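Long-range contacts in aminoglycoside N(3)-acetyltransferase III (Serratia marcescens, PDB 7LAO), which transfers the acetyl group of acetyl-CoA to the 3-amino group of 2-deoxystreptamine aminoglycosides such as gentamicin, conferring resistance to them: residues Gly21-Val26 / Ala54-Gly59; Arg150-Gly155 / Phe251-Ile256; Glu226-Ala231 / Thr262-His267. All coordinates share one frame; numbering follows the deposited sequence.

Contact 1: residues Gly21-Val26 / Ala54-Gly59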
loop_
_atom_site.group_PDB
_atom_site.type_symbol
_atom_site.label_atom_id
_atom_site.label_comp_id
_atom_site.label_asym_id
_atom_site.label_seq_id
_atom_site.Cartn_x
_atom_site.Cartn_y
_atom_site.Cartn_z
ATOM N N GLY A 21 18.820 -3.918 -6.033
ATOM C CA GLY A 21 18.453 -2.671 -6.681
ATOM C C GLY A 21 16.967 -2.468 -6.846
ATOM O O GLY A 21 16.536 -1.357 -7.197
ATOM N N ASP A 22 16.159 -3.507 -6.635
ATOM C CA ASP A 22 14.731 -3.408 -6.908
ATOM C C ASP A 22 14.075 -2.457 -5.943
ATOM O O ASP A 22 14.498 -2.325 -4.788
ATOM C CB ASP A 22 14.034 -4.762 -6.725
ATOM C CG ASP A 22 14.190 -5.661 -7.934
ATOM O OD1 ASP A 22 14.775 -5.174 -8.922
ATOM O OD2 ASP A 22 13.747 -6.850 -7.879
ATOM N N LEU A 23 12.985 -1.865 -6.405
ATOM C CA LEU A 23 12.028 -1.163 -5.566
ATOM C C LEU A 23 10.816 -2.078 -5.368
ATOM O O LEU A 23 10.128 -2.419 -6.331
ATOM C CB LEU A 23 11.616 0.155 -6.238
ATOM C CG LEU A 23 10.367 0.861 -5.713
ATOM C CD1 LEU A 23 10.593 1.356 -4.283
ATOM C CD2 LEU A 23 10.110 2.124 -6.652
ATOM N N ILE A 24 10.574 -2.503 -4.120
ATOM C CA ILE A 24 9.559 -3.491 -3.803
ATOM C C ILE A 24 8.536 -2.865 -2.860
ATOM O O ILE A 24 8.889 -2.386 -1.777
ATOM C CB ILE A 24 10.208 -4.731 -3.162
ATOM C CG1 ILE A 24 11.246 -5.285 -4.138
ATOM C CG2 ILE A 24 9.136 -5.823 -2.884
ATOM C CD1 ILE A 24 10.640 -5.790 -5.402
ATOM N N MET A 25 7.278 -2.915 -3.233
ATOM C CA MET A 25 6.200 -2.641 -2.296
ATOM C C MET A 25 5.663 -3.988 -1.823
ATOM O O MET A 25 5.219 -4.807 -2.646
ATOM C CB MET A 25 5.090 -1.827 -2.950
ATOM C CG MET A 25 3.928 -1.485 -2.002
ATOM S SD MET A 25 2.900 -0.072 -2.661
ATOM C CE MET A 25 1.633 0.017 -1.379
ATOM N N VAL A 26 5.675 -4.205 -0.500
ATOM C CA VAL A 26 5.318 -5.508 0.079
ATOM C C VAL A 26 3.944 -5.434 0.732
ATOM O O VAL A 26 3.681 -4.537 1.543
ATOM C CB VAL A 26 6.368 -5.948 1.121
ATOM C CG1 VAL A 26 6.146 -7.422 1.607
ATOM C CG2 VAL A 26 7.790 -5.718 0.630
ATOM N N ALA A 54 21.144 -0.862 -2.417
ATOM C CA ALA A 54 20.626 0.059 -3.429
ATOM C C ALA A 54 19.123 -0.060 -3.643
ATOM O O ALA A 54 18.521 0.823 -4.290
ATOM C CB ALA A 54 21.337 -0.172 -4.767
ATOM N N GLY A 55 18.499 -1.119 -3.121
ATOM C CA GLY A 55 17.071 -1.308 -3.262
ATOM C C GLY A 55 16.283 -0.489 -2.266
ATOM O O GLY A 55 16.793 -0.008 -1.235
ATOM N N THR A 56 15.004 -0.362 -2.557
ATOM C CA THR A 56 14.092 0.344 -1.676
ATOM C C THR A 56 12.896 -0.550 -1.368
ATOM O O THR A 56 12.361 -1.222 -2.242
ATOM C CB THR A 56 13.640 1.664 -2.307
ATOM O OG1 THR A 56 14.763 2.554 -2.396
ATOM C CG2 THR A 56 12.599 2.350 -1.440
ATOM N N LEU A 57 12.506 -0.620 -0.104
ATOM C CA LEU A 57 11.306 -1.348 0.257
ATOM C C LEU A 57 10.240 -0.345 0.606
ATOM O O LEU A 57 10.531 0.706 1.183
ATOM C CB LEU A 57 11.538 -2.259 1.494
ATOM C CG LEU A 57 12.786 -3.135 1.461
ATOM C CD1 LEU A 57 13.049 -3.829 2.829
ATOM C CD2 LEU A 57 12.595 -4.140 0.282
ATOM N N MET A 58 8.999 -0.728 0.378
ATOM C CA MET A 58 7.900 0.184 0.611
ATOM C C MET A 58 6.694 -0.561 1.139
ATOM O O MET A 58 6.459 -1.738 0.809
ATOM C CB MET A 58 7.533 0.894 -0.686
ATOM C CG MET A 58 6.467 1.960 -0.559
ATOM S SD MET A 58 6.297 2.838 -2.183
ATOM C CE MET A 58 4.816 3.810 -1.895
ATOM N N GLY A 59 5.896 0.134 1.928
ATOM C CA GLY A 59 4.741 -0.519 2.518
ATOM C C GLY A 59 3.637 0.484 2.735
ATOM O O GLY A 59 3.886 1.690 2.891
#

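Contact 2: residues Arg150-Gly155 / Phe251-Ile256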
loop_
_atom_site.group_PDB
_atom_site.type_symbol
_atom_site.label_atom_id
_atom_site.label_comp_id
_atom_site.label_asym_id
_atom_site.label_seq_id
_atom_site.Cartn_x
_atom_site.Cartn_y
_atom_site.Cartn_z
ATOM N N ARG A 150 4.813 7.758 -7.942
ATOM C CA ARG A 150 6.263 7.720 -8.074
ATOM C C ARG A 150 6.789 6.303 -7.971
ATOM O O ARG A 150 7.820 5.986 -8.574
ATOM C CB ARG A 150 6.902 8.668 -7.033
ATOM C CG ARG A 150 6.424 10.153 -7.325
ATOM C CD ARG A 150 7.043 11.206 -6.397
ATOM N NE ARG A 150 6.624 10.991 -5.001
ATOM C CZ ARG A 150 5.500 11.456 -4.450
ATOM N NH1 ARG A 150 4.630 12.174 -5.130
ATOM N NH2 ARG A 150 5.255 11.222 -3.197
ATOM N N PHE A 151 6.129 5.463 -7.188
ATOM C CA PHE A 151 6.482 4.038 -7.120
ATOM C C PHE A 151 6.378 3.406 -8.510
ATOM O O PHE A 151 7.308 2.714 -8.957
ATOM C CB PHE A 151 5.562 3.344 -6.119
ATOM C CG PHE A 151 5.602 1.808 -6.180
ATOM C CD1 PHE A 151 6.676 1.073 -5.635
ATOM C CD2 PHE A 151 4.546 1.130 -6.728
ATOM C CE1 PHE A 151 6.658 -0.364 -5.692
ATOM C CE2 PHE A 151 4.508 -0.297 -6.777
ATOM C CZ PHE A 151 5.557 -1.024 -6.286
ATOM N N VAL A 152 5.297 3.719 -9.241
ATOM C CA VAL A 152 5.143 3.228 -10.632
ATOM C C VAL A 152 6.201 3.840 -11.537
ATOM O O VAL A 152 6.861 3.124 -12.294
ATOM C CB VAL A 152 3.734 3.536 -11.166
ATOM C CG1 VAL A 152 3.595 3.147 -12.657
ATOM C CG2 VAL A 152 2.726 2.836 -10.290
ATOM N N GLY A 153 6.404 5.189 -11.448
ATOM C CA GLY A 153 7.391 5.836 -12.313
ATOM C C GLY A 153 8.820 5.356 -12.111
ATOM O O GLY A 153 9.639 5.412 -13.033
ATOM N N HIS A 154 9.154 4.870 -10.917
ATOM C CA HIS A 154 10.487 4.358 -10.648
ATOM C C HIS A 154 10.590 2.842 -10.888
ATOM O O HIS A 154 11.575 2.226 -10.492
ATOM C CB HIS A 154 10.909 4.713 -9.196
ATOM C CG HIS A 154 11.320 6.149 -9.068
ATOM N ND1 HIS A 154 12.582 6.574 -9.390
ATOM C CD2 HIS A 154 10.617 7.257 -8.729
ATOM C CE1 HIS A 154 12.653 7.891 -9.241
ATOM N NE2 HIS A 154 11.465 8.337 -8.865
ATOM N N GLY A 155 9.618 2.255 -11.546
ATOM C CA GLY A 155 9.738 0.859 -11.919
ATOM C C GLY A 155 9.542 -0.104 -10.754
ATOM O O GLY A 155 10.252 -1.108 -10.666
ATOM N N PHE A 251 4.650 -8.903 -9.042
ATOM C CA PHE A 251 4.107 -8.171 -10.201
ATOM C C PHE A 251 4.961 -6.959 -10.550
ATOM O O PHE A 251 5.380 -6.194 -9.665
ATOM C CB PHE A 251 2.703 -7.643 -9.894
ATOM C CG PHE A 251 1.719 -8.668 -9.518
ATOM C CD1 PHE A 251 1.192 -9.500 -10.483
ATOM C CD2 PHE A 251 1.252 -8.782 -8.201
ATOM C CE1 PHE A 251 0.227 -10.468 -10.183
ATOM C CE2 PHE A 251 0.275 -9.769 -7.877
ATOM C CZ PHE A 251 -0.231 -10.584 -8.855
ATOM N N GLU A 252 5.138 -6.710 -11.855
ATOM C CA GLU A 252 5.766 -5.479 -12.332
ATOM C C GLU A 252 4.743 -4.359 -12.282
ATOM O O GLU A 252 3.677 -4.464 -12.926
ATOM C CB GLU A 252 6.278 -5.666 -13.759
ATOM C CG GLU A 252 7.175 -4.597 -14.227
ATOM C CD GLU A 252 6.949 -4.234 -15.690
ATOM O OE1 GLU A 252 6.571 -3.070 -15.972
ATOM O OE2 GLU A 252 7.145 -5.123 -16.553
ATOM N N ALA A 253 5.053 -3.265 -11.556
ATOM C CA ALA A 253 3.991 -2.303 -11.262
ATOM C C ALA A 253 3.551 -1.524 -12.510
ATOM O O ALA A 253 2.364 -1.270 -12.681
ATOM C CB ALA A 253 4.400 -1.269 -10.186
ATOM N N GLN A 254 4.484 -1.123 -13.360
ATOM C CA GLN A 254 4.077 -0.372 -14.561
ATOM C C GLN A 254 3.135 -1.206 -15.425
ATOM O O GLN A 254 2.177 -0.693 -16.017
ATOM C CB GLN A 254 5.316 0.074 -15.343
ATOM C CG GLN A 254 6.111 1.189 -14.598
ATOM C CD GLN A 254 7.432 1.709 -15.258
ATOM O OE1 GLN A 254 8.098 1.031 -16.040
ATOM N NE2 GLN A 254 7.819 2.921 -14.873
ATOM N N ASP A 255 3.412 -2.496 -15.513
ATOM C CA ASP A 255 2.670 -3.370 -16.420
ATOM C C ASP A 255 1.271 -3.663 -15.895
ATOM O O ASP A 255 0.292 -3.565 -16.646
ATOM C CB ASP A 255 3.448 -4.653 -16.642
ATOM C CG ASP A 255 3.020 -5.349 -17.952
ATOM O OD1 ASP A 255 2.535 -6.459 -17.887
ATOM O OD2 ASP A 255 3.113 -4.746 -19.018
ATOM N N ILE A 256 1.132 -3.894 -14.593
ATOM C CA ILE A 256 -0.200 -4.192 -14.088
ATOM C C ILE A 256 -1.057 -2.946 -14.030
ATOM O O ILE A 256 -2.293 -3.020 -14.185
ATOM C CB ILE A 256 -0.130 -4.899 -12.728
ATOM C CG1 ILE A 256 -1.434 -5.661 -12.505
ATOM C CG2 ILE A 256 0.229 -3.854 -11.555
ATOM C CD1 ILE A 256 -1.354 -6.615 -11.333
#

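Contact 3: residues Glu226-Ala231 / Thr262-His267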
loop_
_atom_site.group_PDB
_atom_site.type_symbol
_atom_site.label_atom_id
_atom_site.label_comp_id
_atom_site.label_asym_id
_atom_site.label_seq_id
_atom_site.Cartn_x
_atom_site.Cartn_y
_atom_site.Cartn_z
ATOM N N GLU A 226 -9.247 -6.541 -7.123
ATOM C CA GLU A 226 -9.281 -7.988 -7.253
ATOM C C GLU A 226 -9.668 -8.406 -8.669
ATOM O O GLU A 226 -9.052 -9.309 -9.254
ATOM C CB GLU A 226 -10.266 -8.557 -6.233
ATOM C CG GLU A 226 -10.395 -10.042 -6.289
ATOM C CD GLU A 226 -11.107 -10.613 -5.062
ATOM O OE1 GLU A 226 -11.256 -11.838 -5.002
ATOM O OE2 GLU A 226 -11.517 -9.847 -4.163
ATOM N N THR A 227 -10.697 -7.770 -9.229
ATOM C CA THR A 227 -11.134 -8.149 -10.569
ATOM C C THR A 227 -9.976 -7.992 -11.554
ATOM O O THR A 227 -9.664 -8.910 -12.316
ATOM C CB THR A 227 -12.353 -7.301 -10.977
ATOM O OG1 THR A 227 -13.423 -7.549 -10.060
ATOM C CG2 THR A 227 -12.859 -7.648 -12.389
ATOM N N ILE A 228 -9.268 -6.867 -11.476
ATOM C CA ILE A 228 -8.222 -6.563 -12.447
ATOM C C ILE A 228 -7.010 -7.470 -12.256
ATOM O O ILE A 228 -6.442 -7.979 -13.233
ATOM C CB ILE A 228 -7.829 -5.081 -12.358
ATOM C CG1 ILE A 228 -8.978 -4.210 -12.886
ATOM C CG2 ILE A 228 -6.591 -4.828 -13.188
ATOM C CD1 ILE A 228 -8.848 -2.762 -12.499
ATOM N N ALA A 229 -6.604 -7.693 -10.998
ATOM C CA ALA A 229 -5.454 -8.544 -10.734
ATOM C C ALA A 229 -5.698 -9.951 -11.220
ATOM O O ALA A 229 -4.809 -10.569 -11.815
ATOM C CB ALA A 229 -5.125 -8.556 -9.235
ATOM N N LYS A 230 -6.889 -10.485 -10.960
ATOM C CA LYS A 230 -7.202 -11.822 -11.458
ATOM C C LYS A 230 -7.114 -11.883 -12.977
ATOM O O LYS A 230 -6.589 -12.855 -13.547
ATOM C CB LYS A 230 -8.591 -12.252 -10.996
ATOM C CG LYS A 230 -8.729 -12.481 -9.507
ATOM C CD LYS A 230 -10.200 -12.387 -9.089
ATOM C CE LYS A 230 -10.856 -13.721 -9.021
ATOM N NZ LYS A 230 -10.504 -14.323 -7.701
ATOM N N ALA A 231 -7.693 -10.889 -13.658
ATOM C CA ALA A 231 -7.619 -10.873 -15.115
ATOM C C ALA A 231 -6.179 -10.734 -15.581
ATOM O O ALA A 231 -5.777 -11.409 -16.541
ATOM C CB ALA A 231 -8.471 -9.733 -15.695
ATOM N N THR A 262 -6.135 -0.202 -19.289
ATOM C CA THR A 262 -6.696 -0.799 -20.495
ATOM C C THR A 262 -7.980 -1.566 -20.186
ATOM O O THR A 262 -8.991 -1.422 -20.878
ATOM C CB THR A 262 -5.655 -1.756 -21.102
ATOM O OG1 THR A 262 -4.444 -1.038 -21.364
ATOM C CG2 THR A 262 -6.165 -2.407 -22.393
ATOM N N TYR A 263 -7.917 -2.444 -19.180
ATOM C CA TYR A 263 -9.081 -3.190 -18.711
ATOM C C TYR A 263 -10.243 -2.260 -18.405
ATOM O O TYR A 263 -11.374 -2.491 -18.844
ATOM C CB TYR A 263 -8.700 -3.994 -17.437
ATOM C CG TYR A 263 -9.839 -4.903 -16.952
ATOM C CD1 TYR A 263 -9.933 -6.218 -17.393
ATOM C CD2 TYR A 263 -10.843 -4.425 -16.099
ATOM C CE1 TYR A 263 -10.991 -7.077 -16.983
ATOM C CE2 TYR A 263 -11.913 -5.273 -15.692
ATOM C CZ TYR A 263 -11.971 -6.590 -16.136
ATOM O OH TYR A 263 -13.008 -7.404 -15.738
ATOM N N LEU A 264 -9.993 -1.220 -17.602
ATOM C CA LEU A 264 -11.087 -0.334 -17.218
ATOM C C LEU A 264 -11.651 0.413 -18.428
ATOM O O LEU A 264 -12.866 0.656 -18.513
ATOM C CB LEU A 264 -10.622 0.647 -16.138
ATOM C CG LEU A 264 -10.472 0.070 -14.712
ATOM C CD1 LEU A 264 -9.748 1.032 -13.778
ATOM C CD2 LEU A 264 -11.826 -0.320 -14.110
ATOM N N GLU A 265 -10.799 0.749 -19.390
ATOM C CA GLU A 265 -11.280 1.445 -20.579
ATOM C C GLU A 265 -12.150 0.522 -21.416
ATOM O O GLU A 265 -13.227 0.913 -21.899
ATOM C CB GLU A 265 -10.092 1.932 -21.396
ATOM C CG GLU A 265 -9.312 3.095 -20.798
ATOM C CD GLU A 265 -8.210 3.595 -21.737
ATOM O OE1 GLU A 265 -8.372 3.465 -22.972
ATOM O OE2 GLU A 265 -7.188 4.122 -21.243
ATOM N N GLN A 266 -11.674 -0.703 -21.636
ATOM C CA GLN A 266 -12.413 -1.617 -22.487
ATOM C C GLN A 266 -13.742 -2.004 -21.855
ATOM O O GLN A 266 -14.684 -2.338 -22.574
ATOM C CB GLN A 266 -11.568 -2.861 -22.789
ATOM C CG GLN A 266 -10.385 -2.585 -23.691
ATOM C CD GLN A 266 -10.833 -2.234 -25.102
ATOM O OE1 GLN A 266 -11.479 -3.045 -25.771
ATOM N NE2 GLN A 266 -10.527 -1.010 -25.546
ATOM N N HIS A 267 -13.855 -1.955 -20.524
ATOM C CA HIS A 267 -15.070 -2.448 -19.888
ATOM C C HIS A 267 -15.989 -1.352 -19.398
ATOM O O HIS A 267 -17.205 -1.536 -19.391
ATOM C CB HIS A 267 -14.722 -3.380 -18.722
ATOM C CG HIS A 267 -14.186 -4.705 -19.172
ATOM N ND1 HIS A 267 -12.867 -4.897 -19.524
ATOM C CD2 HIS A 267 -14.796 -5.897 -19.351
ATOM C CE1 HIS A 267 -12.685 -6.146 -19.901
ATOM N NE2 HIS A 267 -13.839 -6.778 -19.795
#

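Contact 1: residues Gly21-Val26 / Ala54-Gly59
Leu23 and Thr56 run alongside each other on one face of a parallel strand pair, headed in one direction, and the branch that does the touching is CD1 of Leu23, 3.6 Å from CG2 of Thr56. With CG anti to the backbone N (chi1 164°), the end of the leucine bends in toward Thr56, although its CB sets out from the sheet face. The threonine turns its methyl to this leucine, while its hydroxyl is hydrogen-bonded to the backbone N of Leu128. Two bridges further on, back on the same face, Met25 stands beside Met58, two extended chains whose CB atoms are 4.3 Å apart; Phe151 of helix 147-153 packs on both, and on Leu23. The other face belongs to Ile24 and Leu57, where CD2 of Leu57 comes 4.2 Å from CB of Ile24, whose chain then heads off from the other strand; helix 40-51 covers this pair.

Between the two layers of side chains runs a parallel ladder, the axes of its short segments 4.6 Å apart at closest and 24° from alignment. Thr56 N gives to Asp22 O, and Ile24 N reaches Thr56 O at 2.9 Å, nearly straight. Met58 N is 2.7 Å from Ile24 O but bent to 130° at the hydrogen, whereas Val26 N meets Met58 O almost linearly. The CA of Met25 also approaches Met58 O, at 3.2 Å, so that carbonyl takes both an N-H and a CA-H donor. Before the strand, Asp22 OD2 is held by Lys157 and the backbone N of Arg19.

The chemistry is thus divided: backbone polar groups pair off within the sheet, and the mainly apolar side chains pack largely against helices on its two faces, as in the core of a three-layer alpha/beta fold.

Contact 2: residues Arg150-Gly155 / Phe251-Ile256
Phe151 carries CG anti to its own amide nitrogen (chi1 167°), which swings the ring out to Ala253, while Gln254 sends an extended chain (chi2 178°) across Val152. The two groups meet where a Schellman motif ends helix 147-153, with Gly155 as its C-prime residue at positive phi, opposite the first turn of helix 253-268, for which Glu252 is the N-cap residue. Ring atom CE2 of Phe151 lies 3.5 Å from CB of Ala253, the small side chain that is directed toward the other segment. Val152 CG2 touches the same methyl more loosely, and its other branch, CG1, rests 3.7 Å from Gln254 CG. Around this patch Val170 of helix 170-177 packs on both Phe151 and Val152, and the backbone of Ala253 pairs with Gly156, just past the turn.

Beyond the aliphatic crossing, the glutamine uses its amide on the capped C-terminal end of the helix. Val152 O already accepts Gly155 N at 3.0 Å within the Schellman turn, and the side-chain bond is a second, weak grip on it: Gln254 NE2 donates to Val152 O over 2.8 Å, bent to 130° at the hydrogen.

Contact 3: residues Glu226-Ala231 / Thr262-His267
Tyr263 meets three residues of the facing helix, Thr227, Ile228 and Ala231, and most of the contact is made by this one ring. Its CG stands anti to the backbone N (chi1 -175°), carrying the phenol across to helix 224-233. Along one side of the ring, Tyr263 CD2 lies 3.7 Å from CG1 of Ile228. The opposite side is taken by Ala231, whose CB is 3.9 Å from Tyr263 CE1. At the far end Tyr263 OH comes 3.4 Å from the methyl CG2 of Thr227, the two side chains crossing at about a right angle. The threonine hydroxyl meanwhile is hydrogen-bonded to Asp223 O, just before the helix.

Leu264 follows with a smaller share: its CG is 3.9 Å from CD1 of Ile228, the two chains again crossing near a right angle. One branch of Ile228 thus serves both, CG1 against the tyrosine and CD1 against the leucine; Phe259 and Leu171 pack on this isoleucine too.

One turn on from Tyr263 comes His267, which reaches back instead of across. Its ND1 donates to Tyr263 O over 2.9 Å, with the acceptor nearly in the imidazole plane, and the same nitrogen sits 3.7 Å above the centre of the Tyr263 ring. The histidine thereby backs one face of the aromatic group while being fixed in rotation by its bond.

With axes 11.0 Å apart and crossing at 108°, the arrangement is a steep helix-helix packing in which one aromatic side chain fills most of the interface, joining the C-terminal helix 253-268 to helix 224-233 at the edge of the fold.

How the contacts relate
From the N terminus, contact 1 comes first: helices 30-33 and 40-51 lie between its segments, and strand 56-60 returns beside strand 23-28 in the sheet interior. It closes before contact 2 opens at the end of helix 147-153, whose partner follows after 95 intervening residues, where strand 246-252 leads into helix 253-268. Contact 3 opens within that span and closes beyond it, so contacts 2 and 3 cross along the chain and share the last helix without touching. Contacts 1 and 2 do touch, through Met25 CB and Phe151 CZ at 3.5 Å. Together they link the sheet core to the C-terminal helix and, through it, to helix 224-233.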